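Local atomic coordinates of peridinin-chlorophyll A protein (Amphidinium carterae, PDB entry 2C9E), a protein that probably serves as a water-soluble antenna for blue-green light, carrying peridinin, chlorophyll a and a galactolipid within a mostly helical shell. Residues Ala180-Phe184 against Thr315-Leu319; Lys224-Val228 against Lys282-Leu286; Glu202-Tyr206 against Leu296-Leu300. All blocks are in the same frame, centred on the assembly; numbering follows the deposited sequence.

All three contacts belong to the second of the two related family regions, and along the sequence their loops nest without crossing. Going along the chain from the N terminus, helix 176-192 supplies the first strip of contact 1, helix 201-213 that of contact 3 and helix 215-231 that of contact 2. After helices 234-251 and 261-276 the partners arrive in reverse order: helix 280-285 closes the innermost loop at contact 2, helix 293-302 closes contact 3, and helix 306-324 closes the outermost at contact 1. Centres of the contacts lie 20 to 23 Å apart, so they tie separate parts of the pigment-filled shell.

Contact 1. Residues Ala180-Phe184 against Thr315-Leu319; sequences AAKKF and TFVAL. With DGD (digalactosyl diacyl glycerol (dgdg)), chain K.
The carbonyl oxygen of A180 is gripped twice: the backbone N of F184 donates to A180 O at 3.0 Å, and a water adds a second hydrogen bond. The same water donates to T315 O, 2.9 Å from the water oxygen, and so bridges antiparallel helices 176-192 and 306-324 of the all-helical, pigment-holding shell, whose short-segment axes approach to 8.6 Å. Such closeness suits small residues: A180 offers just a methyl to L319, and A181 CB meets L319 CD1 at 3.8 Å. L319, long and branched, lays CD1 against both alanine methyls and the backbone N of A181, and sends CD2 over one face of the F184 ring in a CH-pi contact, 4.2 Å from the centroid. With CG anti to the backbone N (chi1 175°), the F184 ring reaches out beside F316, its CE1 3.8 Å from F316 CB. T315 puts OG1 near the edge of that ring; this hydroxyl is already satisfied by A312 O. Farther along, a tail of digalactosyl diacyl glycerol meets the F184 edge, CGB lying 3.4 Å from CZ, while its C2B stands 3.7 Å above the F316 ring plane. Helix 261-276 also touches F184 and L319. The division is clear: water joins backbone carbonyls where the helices are partly exposed, whereas aliphatic and aromatic carbon faces the lipid and peridinin, a lining suited to hydrophobic cargo.

Contact 2. Residues Lys224-Val228 against Lys282-Leu286; sequences KTLEV and KFKAL. With PID (peridinin), chain I.
V228 and K282 meet where the valine methyl CG2 presses on the backbone, 3.5 Å from K282 C, and also on K282 CB. The other methyl, CG1, stands anti to the backbone N (chi1 160°) and comes within 3.7 Å of F283 CD2. A beta-branched residue suits this spot because its two methyls can serve two neighbours at once. L286 divides its branches likewise: CD2 rests 3.7 Å from K224 CB, and CD1 touches V228 CG2, peridinin and T225 OG1, a hydroxyl hydrogen-bonded to G221 O. Here helix 215-231 packs on the short helix 280-285 within the helical shell around the pigments. F283 lies obliquely to the peridinin polyene, with CZ 3.1 Å from C17, and L286 CD1 touches the same carbon at 3.7 Å. At the outer margin K282 runs extended across E227 and closes a salt bridge, NZ to OE2 at 2.8 Å, approaching on the anti side and 33° out of the carboxylate plane. A long lysine can reach E227 while its CB stays against V228 CG2. The E227 side chain is about 5 Å from those of S71 and D223, two ligands of the bound magnesium.

Contact 3. Residues Glu202-Tyr206 against Leu296-Leu300; sequences EISKY and LQMAL. With PID (peridinin), chain H.
E202-Y206 and L296-L300 run nearly antiparallel, at 158° between helix directions, with their axes 10.4 Å apart and the CA atoms of E202 and L300 as the nearest pair. The two helices, 201-213 and 293-302, belong to the all-helical shell that encloses the pigments of this protein family, and their wide spacing is bridged largely by L296, L300 and the carbon stem of E202. L296 points its methyl CD2 over one face of the Y206 ring, a CH-pi contact 4.1 Å from the centroid and 19° off the normal. The torsion that sets Y206 CG anti to the backbone N (chi1 -176°) turns the ring to receive that methyl, while the phenol hydroxyl is bound by P291 O. An aromatic residue suits this place, giving a broad surface to carbon and a polar end to a carbonyl. E202 works mainly through its carbon stem: CB lies 3.8 Å from L300 CD2 and CG rests near A299 CB, while OE2 takes a bond from a water. Toward the pigment, I203 and L300 form one apolar surface along a peridinin polyene. I203 CG1 is 3.7 Å from C19, and L300 CD1 is equally far from C15. Replacing I203 by alanine removes CG1, CG2 and CD1, which would probably open a gap beside L296 and L300 and leave the polyene less supported. Q297 touches the same pigment with OE1, 3.4 Å from peridinin C11, while its NE2 is hydrogen-bonded to N293 OD1 and to O1A of a chlorophyll a.

Contact 1. Residues Ala180-Phe184 against Thr315-Leu319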
loop_
_atom_site.group_PDB
_atom_site.type_symbol
_atom_site.label_atom_id
_atom_site.label_comp_id
_atom_site.label_asym_id
_atom_site.label_seq_id
_atom_site.Cartn_x
_atom_site.Cartn_y
_atom_site.Cartn_z
ATOM N N ALA A 180 -7.648 -0.171 -25.873
ATOM C CA ALA A 180 -7.741 -1.460 -25.216
ATOM C C ALA A 180 -8.185 -1.290 -23.756
ATOM O O ALA A 180 -8.906 -2.155 -23.218
ATOM C CB ALA A 180 -6.395 -2.187 -25.278
ATOM N N ALA A 181 -7.775 -0.177 -23.134
ATOM C CA ALA A 181 -8.142 0.090 -21.737
ATOM C C ALA A 181 -9.639 0.422 -21.631
ATOM O O ALA A 181 -10.316 0.007 -20.683
ATOM C CB ALA A 181 -7.317 1.216 -21.175
ATOM N N LYS A 182 -10.168 1.151 -22.601
ATOM C CA LYS A 182 -11.584 1.438 -22.543
ATOM C C LYS A 182 -12.411 0.144 -22.692
ATOM O O LYS A 182 -13.455 -0.000 -22.069
ATOM C CB LYS A 182 -12.008 2.424 -23.647
ATOM C CG LYS A 182 -13.487 2.872 -23.542
ATOM C CD LYS A 182 -13.893 3.700 -24.775
ATOM C CE LYS A 182 -15.101 4.613 -24.508
ATOM N NZ LYS A 182 -15.278 5.650 -25.618
ATOM N N LYS A 183 -11.966 -0.794 -23.514
ATOM C CA LYS A 183 -12.776 -2.014 -23.685
ATOM C C LYS A 183 -12.710 -2.762 -22.369
ATOM O O LYS A 183 -13.712 -3.268 -21.878
ATOM C CB LYS A 183 -12.221 -2.921 -24.777
ATOM C CG LYS A 183 -11.884 -2.228 -26.076
ATOM C CD LYS A 183 -12.935 -2.484 -27.156
ATOM C CE LYS A 183 -14.235 -1.735 -26.868
ATOM N NZ LYS A 183 -14.146 -0.254 -27.192
ATOM N N PHE A 184 -11.492 -2.848 -21.826
ATOM C CA PHE A 184 -11.288 -3.524 -20.562
ATOM C C PHE A 184 -12.190 -2.839 -19.532
ATOM O O PHE A 184 -12.890 -3.510 -18.779
ATOM C CB PHE A 184 -9.829 -3.444 -20.147
ATOM C CG PHE A 184 -9.564 -4.022 -18.784
ATOM C CD1 PHE A 184 -9.612 -5.400 -18.573
ATOM C CD2 PHE A 184 -9.265 -3.183 -17.700
ATOM C CE1 PHE A 184 -9.361 -5.945 -17.313
ATOM C CE2 PHE A 184 -9.011 -3.715 -16.430
ATOM C CZ PHE A 184 -9.056 -5.101 -16.230
ATOM N N THR A 315 -10.777 -9.163 -22.840
ATOM C CA THR A 315 -10.324 -7.774 -22.945
ATOM C C THR A 315 -9.041 -7.600 -22.140
ATOM O O THR A 315 -8.162 -6.840 -22.556
ATOM C CB THR A 315 -11.373 -6.730 -22.431
ATOM O OG1 THR A 315 -11.629 -6.931 -21.036
ATOM C CG2 THR A 315 -12.683 -6.853 -23.211
ATOM N N PHE A 316 -8.920 -8.304 -21.011
ATOM C CA PHE A 316 -7.711 -8.183 -20.167
ATOM C C PHE A 316 -6.473 -8.632 -20.975
ATOM O O PHE A 316 -5.475 -7.926 -20.997
ATOM C CB PHE A 316 -7.852 -9.015 -18.872
ATOM C CG PHE A 316 -6.583 -9.105 -18.050
ATOM C CD1 PHE A 316 -6.105 -8.007 -17.338
ATOM C CD2 PHE A 316 -5.851 -10.321 -17.997
ATOM C CE1 PHE A 316 -4.908 -8.108 -16.578
ATOM C CE2 PHE A 316 -4.682 -10.439 -17.264
ATOM C CZ PHE A 316 -4.201 -9.345 -16.553
ATOM N N VAL A 317 -6.544 -9.792 -21.643
ATOM C CA VAL A 317 -5.423 -10.230 -22.467
ATOM C C VAL A 317 -5.133 -9.167 -23.547
ATOM O O VAL A 317 -3.992 -8.825 -23.795
ATOM C CB VAL A 317 -5.669 -11.617 -23.190
ATOM C CG1 VAL A 317 -4.408 -11.998 -24.011
ATOM C CG2 VAL A 317 -5.916 -12.745 -22.165
ATOM N N ALA A 318 -6.155 -8.627 -24.172
ATOM C CA ALA A 318 -5.934 -7.614 -25.210
ATOM C C ALA A 318 -5.178 -6.398 -24.678
ATOM O O ALA A 318 -4.306 -5.864 -25.348
ATOM C CB ALA A 318 -7.276 -7.177 -25.834
ATOM N N LEU A 319 -5.523 -5.965 -23.472
ATOM C CA LEU A 319 -4.868 -4.807 -22.861
ATOM C C LEU A 319 -3.412 -5.176 -22.509
ATOM O O LEU A 319 -2.488 -4.409 -22.766
ATOM C CB LEU A 319 -5.629 -4.366 -21.597
ATOM C CG LEU A 319 -5.018 -3.255 -20.719
ATOM C CD1 LEU A 319 -5.159 -1.902 -21.377
ATOM C CD2 LEU A 319 -5.767 -3.211 -19.411
HETATM C C1A DGD K . -3.719 -11.343 -10.191
HETATM C C2A DGD K . -3.701 -10.227 -9.137
HETATM C C3A DGD K . -2.761 -10.519 -7.960
HETATM C C4A DGD K . -1.271 -10.380 -8.338
HETATM C C5A DGD K . -0.387 -10.239 -7.102
HETATM C C6A DGD K . 0.385 -8.919 -6.910
HETATM C C7A DGD K . -0.353 -7.634 -7.272
HETATM C C8A DGD K . -0.282 -6.558 -6.149
HETATM C C9A DGD K . -1.324 -5.432 -6.419
HETATM C CAA DGD K . -2.655 -5.618 -5.702
HETATM C CBA DGD K . -3.132 -4.362 -4.893
HETATM C CCA DGD K . -2.344 -3.016 -5.174
HETATM C CDA DGD K . -1.452 -2.680 -3.968
HETATM C CEA DGD K . -0.832 -1.316 -4.020
HETATM C CFA DGD K . -1.603 -0.177 -3.302
HETATM C CGA DGD K . -0.620 1.023 -3.065
HETATM C CHA DGD K . -1.116 2.037 -2.014
HETATM C CIA DGD K . -1.564 1.387 -0.682
HETATM O O1A DGD K . -3.704 -12.535 -9.799
HETATM C C1B DGD K . -6.944 -11.410 -13.480
HETATM C C2B DGD K . -7.632 -11.125 -14.831
HETATM C C3B DGD K . -9.120 -10.804 -14.658
HETATM C C4B DGD K . -9.841 -10.558 -15.985
HETATM C C5B DGD K . -11.252 -9.978 -15.765
HETATM C C6B DGD K . -12.150 -10.861 -14.858
HETATM C C7B DGD K . -13.059 -10.012 -13.981
HETATM C C8B DGD K . -12.289 -8.936 -13.189
HETATM C C9B DGD K . -13.261 -7.886 -12.640
HETATM C CAB DGD K . -12.715 -7.137 -11.391
HETATM C CBB DGD K . -13.678 -6.085 -10.890
HETATM C CCB DGD K . -13.459 -4.699 -11.473
HETATM C CDB DGD K . -12.043 -4.164 -11.288
HETATM C CEB DGD K . -11.158 -4.451 -12.532
HETATM C CFB DGD K . -9.760 -4.736 -12.036
HETATM C CGB DGD K . -9.008 -5.639 -12.873
HETATM C CHB DGD K . -9.211 -7.067 -12.496
HETATM C CIB DGD K . -8.186 -7.890 -13.261
HETATM O O1B DGD K . -7.149 -10.650 -12.498
HETATM O O1G DGD K . -4.338 -10.999 -11.381
HETATM C C1G DGD K . -4.335 -11.959 -12.417
HETATM C C2G DGD K . -5.593 -12.810 -12.185
HETATM O O2G DGD K . -6.580 -12.666 -13.228
HETATM C C3G DGD K . -5.197 -14.297 -12.125
HETATM O O3G DGD K . -4.519 -14.598 -13.363
HETATM C C1D DGD K . -5.190 -15.545 -14.190
HETATM C C2D DGD K . -4.422 -15.539 -15.520
HETATM O O2D DGD K . -4.509 -14.244 -16.130
HETATM C C3D DGD K . -5.050 -16.596 -16.442
HETATM O O3D DGD K . -4.332 -16.659 -17.666
HETATM C C4D DGD K . -5.011 -17.966 -15.757
HETATM O O4D DGD K . -3.665 -18.424 -15.673
HETATM C C5D DGD K . -5.598 -17.849 -14.332
HETATM O O5D DGD K . -6.383 -20.061 -14.277
HETATM C C6D DGD K . -5.484 -19.183 -13.643
HETATM O O6D DGD K . -4.936 -16.862 -13.554
HETATM C C1E DGD K . -5.672 -21.216 -14.757
HETATM C C2E DGD K . -6.587 -22.006 -15.725
HETATM O O2E DGD K . -7.008 -21.138 -16.793
HETATM C C3E DGD K . -7.846 -22.466 -14.976
HETATM O O3E DGD K . -8.567 -23.393 -15.787
HETATM C C4E DGD K . -7.524 -23.068 -13.561
HETATM O O4E DGD K . -6.992 -24.392 -13.687
HETATM C C5E DGD K . -6.510 -22.166 -12.813
HETATM O O6E DGD K . -5.315 -21.991 -13.600
HETATM C C6E DGD K . -6.160 -22.763 -11.448
HETATM O O5E DGD K . -5.303 -21.924 -10.683
HETATM O O HOH W 1 -9.020 -4.725 -24.270
#

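Contact 2. Residues Lys224-Val228 against Lys282-Leu286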
loop_
_atom_site.group_PDB
_atom_site.type_symbol
_atom_site.label_atom_id
_atom_site.label_comp_id
_atom_site.label_asym_id
_atom_site.label_seq_id
_atom_site.Cartn_x
_atom_site.Cartn_y
_atom_site.Cartn_z
ATOM N N LYS A 224 9.483 -8.249 -3.965
ATOM C CA LYS A 224 9.458 -8.208 -5.426
ATOM C C LYS A 224 8.557 -7.105 -5.911
ATOM O O LYS A 224 8.811 -6.501 -6.967
ATOM C CB LYS A 224 8.986 -9.557 -6.000
ATOM C CG LYS A 224 10.133 -10.612 -6.209
ATOM C CD LYS A 224 9.565 -11.921 -6.683
ATOM C CE LYS A 224 10.666 -12.940 -6.976
ATOM N NZ LYS A 224 11.604 -13.113 -5.794
ATOM N N THR A 225 7.478 -6.851 -5.159
ATOM C CA THR A 225 6.525 -5.809 -5.543
ATOM C C THR A 225 7.174 -4.427 -5.414
ATOM O O THR A 225 6.994 -3.542 -6.261
ATOM C CB THR A 225 5.252 -5.922 -4.647
ATOM O OG1 THR A 225 4.643 -7.193 -4.873
ATOM C CG2 THR A 225 4.229 -4.874 -4.977
ATOM N N LEU A 226 7.906 -4.212 -4.328
ATOM C CA LEU A 226 8.571 -2.944 -4.158
ATOM C C LEU A 226 9.615 -2.787 -5.283
ATOM O O LEU A 226 9.725 -1.751 -5.883
ATOM C CB LEU A 226 9.249 -2.895 -2.783
ATOM C CG LEU A 226 8.302 -2.881 -1.594
ATOM C CD1 LEU A 226 9.119 -2.393 -0.374
ATOM C CD2 LEU A 226 7.071 -1.953 -1.876
ATOM N N GLU A 227 10.354 -3.860 -5.540
ATOM C CA GLU A 227 11.401 -3.943 -6.564
ATOM C C GLU A 227 10.755 -3.529 -7.876
ATOM O O GLU A 227 11.272 -2.643 -8.551
ATOM C CB GLU A 227 11.942 -5.398 -6.579
ATOM C CG GLU A 227 13.051 -5.780 -7.584
ATOM C CD GLU A 227 13.268 -7.339 -7.708
ATOM O OE1 GLU A 227 13.265 -8.070 -6.675
ATOM O OE2 GLU A 227 13.459 -7.836 -8.840
ATOM N N VAL A 228 9.625 -4.137 -8.252
ATOM C CA VAL A 228 8.919 -3.738 -9.493
ATOM C C VAL A 228 8.519 -2.257 -9.458
ATOM O O VAL A 228 8.623 -1.542 -10.474
ATOM C CB VAL A 228 7.646 -4.578 -9.723
ATOM C CG1 VAL A 228 6.712 -3.889 -10.646
ATOM C CG2 VAL A 228 8.021 -5.905 -10.305
ATOM N N LYS A 282 9.682 -8.677 -14.524
ATOM C CA LYS A 282 9.493 -8.562 -13.103
ATOM C C LYS A 282 8.032 -8.348 -12.767
ATOM O O LYS A 282 7.530 -8.981 -11.849
ATOM C CB LYS A 282 10.347 -7.439 -12.542
ATOM C CG LYS A 282 11.733 -7.962 -12.207
ATOM C CD LYS A 282 12.710 -6.915 -11.739
ATOM C CE LYS A 282 14.119 -7.533 -11.740
ATOM N NZ LYS A 282 15.041 -6.773 -10.872
ATOM N N PHE A 283 7.351 -7.490 -13.519
ATOM C CA PHE A 283 5.950 -7.245 -13.250
ATOM C C PHE A 283 5.177 -8.538 -13.453
ATOM O O PHE A 283 4.489 -9.019 -12.538
ATOM C CB PHE A 283 5.421 -6.151 -14.152
ATOM C CG PHE A 283 4.052 -5.678 -13.785
ATOM C CD1 PHE A 283 2.922 -6.379 -14.212
ATOM C CD2 PHE A 283 3.894 -4.570 -12.979
ATOM C CE1 PHE A 283 1.654 -5.982 -13.835
ATOM C CE2 PHE A 283 2.616 -4.156 -12.581
ATOM C CZ PHE A 283 1.493 -4.866 -13.012
ATOM N N LYS A 284 5.332 -9.112 -14.636
ATOM C CA LYS A 284 4.668 -10.353 -14.964
ATOM C C LYS A 284 4.800 -11.395 -13.871
ATOM O O LYS A 284 3.825 -12.090 -13.530
ATOM C CB LYS A 284 5.244 -10.970 -16.222
ATOM C CG LYS A 284 4.320 -12.038 -16.783
ATOM C CD LYS A 284 5.035 -12.860 -17.849
ATOM C CE LYS A 284 4.098 -13.784 -18.627
ATOM N NZ LYS A 284 4.262 -13.466 -20.099
ATOM N N ALA A 285 6.017 -11.506 -13.346
ATOM C CA ALA A 285 6.331 -12.479 -12.320
ATOM C C ALA A 285 5.589 -12.311 -10.990
ATOM O O ALA A 285 5.522 -13.250 -10.223
ATOM C CB ALA A 285 7.872 -12.517 -12.069
ATOM N N LEU A 286 5.051 -11.129 -10.699
ATOM C CA LEU A 286 4.347 -10.956 -9.433
ATOM C C LEU A 286 3.140 -11.903 -9.354
ATOM O O LEU A 286 2.718 -12.322 -8.253
ATOM C CB LEU A 286 3.917 -9.503 -9.260
ATOM C CG LEU A 286 5.084 -8.508 -9.173
ATOM C CD1 LEU A 286 4.606 -7.132 -8.789
ATOM C CD2 LEU A 286 6.057 -8.999 -8.140
HETATM C C1 PID I . -0.676 -16.029 -18.391
HETATM C C2 PID I . -1.187 -16.932 -19.515
HETATM C C3 PID I . -0.924 -16.302 -20.884
HETATM C C4 PID I . -1.671 -14.966 -20.938
HETATM C C5 PID I . -1.175 -13.924 -19.930
HETATM C C6 PID I . -0.752 -14.510 -18.572
HETATM C C7 PID I . -0.972 -13.685 -17.464
HETATM C C8 PID I . -0.015 -13.089 -16.639
HETATM C C9 PID I . -0.300 -12.264 -15.545
HETATM C C10 PID I . -1.549 -11.882 -15.061
HETATM C C11 PID I . 0.598 -11.557 -14.856
HETATM C C12 PID I . -0.032 -10.742 -14.006
HETATM C C13 PID I . 0.601 -9.791 -13.205
HETATM C C14 PID I . 0.018 -8.900 -12.300
HETATM C C15 PID I . 0.851 -8.008 -11.626
HETATM C C16 PID I . 0.424 -7.038 -10.717
HETATM C C17 PID I . 1.333 -6.143 -10.154
HETATM C C18 PID I . 0.930 -5.141 -9.275
HETATM C C19 PID I . 1.820 -4.205 -8.751
HETATM C C20 PID I . 1.381 -3.204 -7.887
HETATM C C21 PID I . 2.192 -2.210 -7.343
HETATM C C22 PID I . 1.626 -1.270 -6.479
HETATM C C23 PID I . 2.245 -0.270 -5.906
HETATM C C24 PID I . 2.820 0.750 -5.318
HETATM C C25 PID I . 2.863 2.168 -5.916
HETATM C C26 PID I . 4.310 2.674 -5.961
HETATM C C27 PID I . 5.039 2.521 -4.617
HETATM C C28 PID I . 4.959 1.080 -4.096
HETATM C C29 PID I . 3.516 0.573 -3.965
HETATM C C30 PID I . 6.881 4.039 -4.938
HETATM C C31 PID I . 8.372 4.242 -5.215
HETATM C CM1 PID I . -0.816 -16.641 -16.994
HETATM C CM2 PID I . -2.336 -12.942 -19.763
HETATM C CM3 PID I . 0.011 -13.170 -20.537
HETATM C CM4 PID I . -1.504 -8.817 -12.122
HETATM C CM5 PID I . 3.685 -2.158 -7.686
HETATM C CM6 PID I . 2.303 2.200 -7.339
HETATM C CM7 PID I . 2.009 3.100 -5.049
HETATM C CM8 PID I . 3.538 -0.892 -3.517
HETATM O O1 PID I . 0.488 -15.233 -18.634
HETATM O O2 PID I . -1.463 -17.162 -21.894
HETATM O O3 PID I . -2.628 -12.407 -15.333
HETATM O O4 PID I . -1.383 -10.921 -14.105
HETATM O O5 PID I . 2.819 1.365 -2.996
HETATM O O6 PID I . 6.448 2.751 -4.829
HETATM O O7 PID I . 6.122 5.003 -4.840
#

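Contact 3. Residues Glu202-Tyr206 against Leu296-Leu300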
loop_
_atom_site.group_PDB
_atom_site.type_symbol
_atom_site.label_atom_id
_atom_site.label_comp_id
_atom_site.label_asym_id
_atom_site.label_seq_id
_atom_site.Cartn_x
_atom_site.Cartn_y
_atom_site.Cartn_z
ATOM N N GLU A 202 -13.443 -12.528 0.421
ATOM C CA GLU A 202 -12.223 -13.232 -0.014
ATOM C C GLU A 202 -10.923 -12.438 0.285
ATOM O O GLU A 202 -9.940 -13.004 0.768
ATOM C CB GLU A 202 -12.264 -13.533 -1.530
ATOM C CG GLU A 202 -13.435 -14.350 -2.013
ATOM C CD GLU A 202 -14.750 -13.550 -2.038
ATOM O OE1 GLU A 202 -14.699 -12.282 -1.911
ATOM O OE2 GLU A 202 -15.833 -14.205 -2.194
ATOM N N ILE A 203 -10.927 -11.138 0.002
ATOM C CA ILE A 203 -9.748 -10.305 0.186
ATOM C C ILE A 203 -9.434 -10.143 1.656
ATOM O O ILE A 203 -8.260 -10.188 2.069
ATOM C CB ILE A 203 -9.971 -8.926 -0.510
ATOM C CG1 ILE A 203 -10.049 -9.145 -2.025
ATOM C CG2 ILE A 203 -8.825 -7.936 -0.205
ATOM C CD1 ILE A 203 -8.671 -9.301 -2.667
ATOM N N SER A 204 -10.474 -9.981 2.475
ATOM C CA SER A 204 -10.246 -9.839 3.898
ATOM C C SER A 204 -9.666 -11.117 4.449
ATOM O O SER A 204 -8.693 -11.093 5.226
ATOM C CB SER A 204 -11.543 -9.524 4.656
ATOM O OG SER A 204 -11.909 -8.191 4.391
ATOM N N LYS A 205 -10.254 -12.248 4.055
ATOM C CA LYS A 205 -9.730 -13.477 4.596
ATOM C C LYS A 205 -8.265 -13.669 4.187
ATOM O O LYS A 205 -7.465 -14.092 5.023
ATOM C CB LYS A 205 -10.613 -14.677 4.221
ATOM C CG LYS A 205 -10.146 -16.020 4.821
ATOM C CD LYS A 205 -9.637 -15.967 6.301
ATOM C CE LYS A 205 -10.712 -16.219 7.408
ATOM N NZ LYS A 205 -11.680 -15.089 7.738
ATOM N N TYR A 206 -7.917 -13.311 2.941
ATOM C CA TYR A 206 -6.535 -13.432 2.449
ATOM C C TYR A 206 -5.586 -12.580 3.310
ATOM O O TYR A 206 -4.558 -13.061 3.817
ATOM C CB TYR A 206 -6.464 -12.980 0.987
ATOM C CG TYR A 206 -5.097 -13.175 0.376
ATOM C CD1 TYR A 206 -4.668 -14.433 -0.009
ATOM C CD2 TYR A 206 -4.184 -12.109 0.289
ATOM C CE1 TYR A 206 -3.355 -14.654 -0.453
ATOM C CE2 TYR A 206 -2.857 -12.315 -0.170
ATOM C CZ TYR A 206 -2.460 -13.593 -0.534
ATOM O OH TYR A 206 -1.177 -13.801 -1.007
ATOM N N LEU A 296 -6.771 -17.669 -4.229
ATOM C CA LEU A 296 -7.519 -16.443 -4.011
ATOM C C LEU A 296 -8.240 -16.052 -5.291
ATOM O O LEU A 296 -9.402 -15.694 -5.242
ATOM C CB LEU A 296 -6.614 -15.306 -3.563
ATOM C CG LEU A 296 -7.268 -13.902 -3.552
ATOM C CD1 LEU A 296 -8.361 -13.811 -2.491
ATOM C CD2 LEU A 296 -6.154 -12.803 -3.323
ATOM N N GLN A 297 -7.556 -16.120 -6.426
ATOM C CA GLN A 297 -8.203 -15.778 -7.682
ATOM C C GLN A 297 -9.376 -16.706 -8.036
ATOM O O GLN A 297 -10.362 -16.223 -8.614
ATOM C CB GLN A 297 -7.204 -15.750 -8.834
ATOM C CG GLN A 297 -6.018 -14.795 -8.603
ATOM C CD GLN A 297 -6.451 -13.355 -8.316
ATOM O OE1 GLN A 297 -7.198 -12.757 -9.074
ATOM N NE2 GLN A 297 -5.976 -12.807 -7.205
ATOM N N MET A 298 -9.287 -18.016 -7.730
ATOM C CA MET A 298 -10.418 -18.924 -7.998
ATOM C C MET A 298 -11.604 -18.470 -7.128
ATOM O O MET A 298 -12.716 -18.375 -7.590
ATOM C CB MET A 298 -10.118 -20.381 -7.631
ATOM C CG MET A 298 -9.500 -21.220 -8.728
ATOM S SD MET A 298 -10.485 -21.249 -10.264
ATOM C CE MET A 298 -9.209 -21.210 -11.497
ATOM N N ALA A 299 -11.379 -18.202 -5.856
ATOM C CA ALA A 299 -12.475 -17.744 -5.005
ATOM C C ALA A 299 -13.082 -16.378 -5.496
ATOM O O ALA A 299 -14.300 -16.192 -5.495
ATOM C CB ALA A 299 -11.970 -17.647 -3.571
ATOM N N LEU A 300 -12.248 -15.420 -5.918
ATOM C CA LEU A 300 -12.766 -14.146 -6.443
ATOM C C LEU A 300 -13.614 -14.455 -7.708
ATOM O O LEU A 300 -14.759 -13.964 -7.853
ATOM C CB LEU A 300 -11.591 -13.178 -6.770
ATOM C CG LEU A 300 -10.915 -12.605 -5.489
ATOM C CD1 LEU A 300 -9.577 -12.005 -5.830
ATOM C CD2 LEU A 300 -11.858 -11.555 -4.807
HETATM C C1 PID H . -9.628 -17.305 -13.101
HETATM C C2 PID H . -9.568 -18.642 -13.843
HETATM C C3 PID H . -9.433 -18.430 -15.354
HETATM C C4 PID H . -10.602 -17.575 -15.845
HETATM C C5 PID H . -10.648 -16.155 -15.269
HETATM C C6 PID H . -10.229 -16.077 -13.792
HETATM C C7 PID H . -10.838 -15.062 -13.046
HETATM C C8 PID H . -10.146 -14.078 -12.340
HETATM C C9 PID H . -10.719 -13.049 -11.586
HETATM C C10 PID H . -12.065 -12.773 -11.376
HETATM C C11 PID H . -10.033 -12.181 -10.843
HETATM C C12 PID H . -10.885 -11.408 -10.166
HETATM C C13 PID H . -10.494 -10.514 -9.167
HETATM C C14 PID H . -11.304 -9.691 -8.383
HETATM C C15 PID H . -10.697 -8.903 -7.404
HETATM C C16 PID H . -11.348 -8.074 -6.491
HETATM C C17 PID H . -10.604 -7.363 -5.549
HETATM C C18 PID H . -11.178 -6.564 -4.561
HETATM C C19 PID H . -10.405 -5.874 -3.626
HETATM C C20 PID H . -10.989 -5.134 -2.597
HETATM C C21 PID H . -10.288 -4.442 -1.608
HETATM C C22 PID H . -11.038 -3.833 -0.606
HETATM C C23 PID H . -10.603 -3.186 0.443
HETATM C C24 PID H . -10.249 -2.673 1.598
HETATM C C25 PID H . -9.987 -1.177 1.830
HETATM C C26 PID H . -8.895 -0.933 2.883
HETATM C C27 PID H . -9.087 -1.796 4.140
HETATM C C28 PID H . -8.986 -3.262 3.707
HETATM C C29 PID H . -10.173 -3.615 2.808
HETATM C C30 PID H . -8.245 -0.577 6.016
HETATM C C31 PID H . -7.205 -0.372 7.120
HETATM C CM1 PID H . -9.820 -17.456 -11.591
HETATM C CM2 PID H . -12.095 -15.694 -15.470
HETATM C CM3 PID H . -9.724 -15.257 -16.099
HETATM C CM4 PID H . -12.817 -9.610 -8.608
HETATM C CM5 PID H . -8.763 -4.276 -1.661
HETATM C CM6 PID H . -9.575 -0.507 0.517
HETATM C CM7 PID H . -11.294 -0.558 2.338
HETATM C CM8 PID H . -10.056 -5.072 2.355
HETATM O O1 PID H . -8.814 -16.234 -13.587
HETATM O O2 PID H . -9.595 -19.705 -15.981
HETATM O O3 PID H . -13.023 -13.347 -11.889
HETATM O O4 PID H . -12.171 -11.741 -10.488
HETATM O O5 PID H . -11.344 -3.442 3.609
HETATM O O6 PID H . -8.066 -1.594 5.130
HETATM O O7 PID H . -9.227 0.159 5.942
HETATM O O HOH W 2 -15.852 -16.954 -3.659
#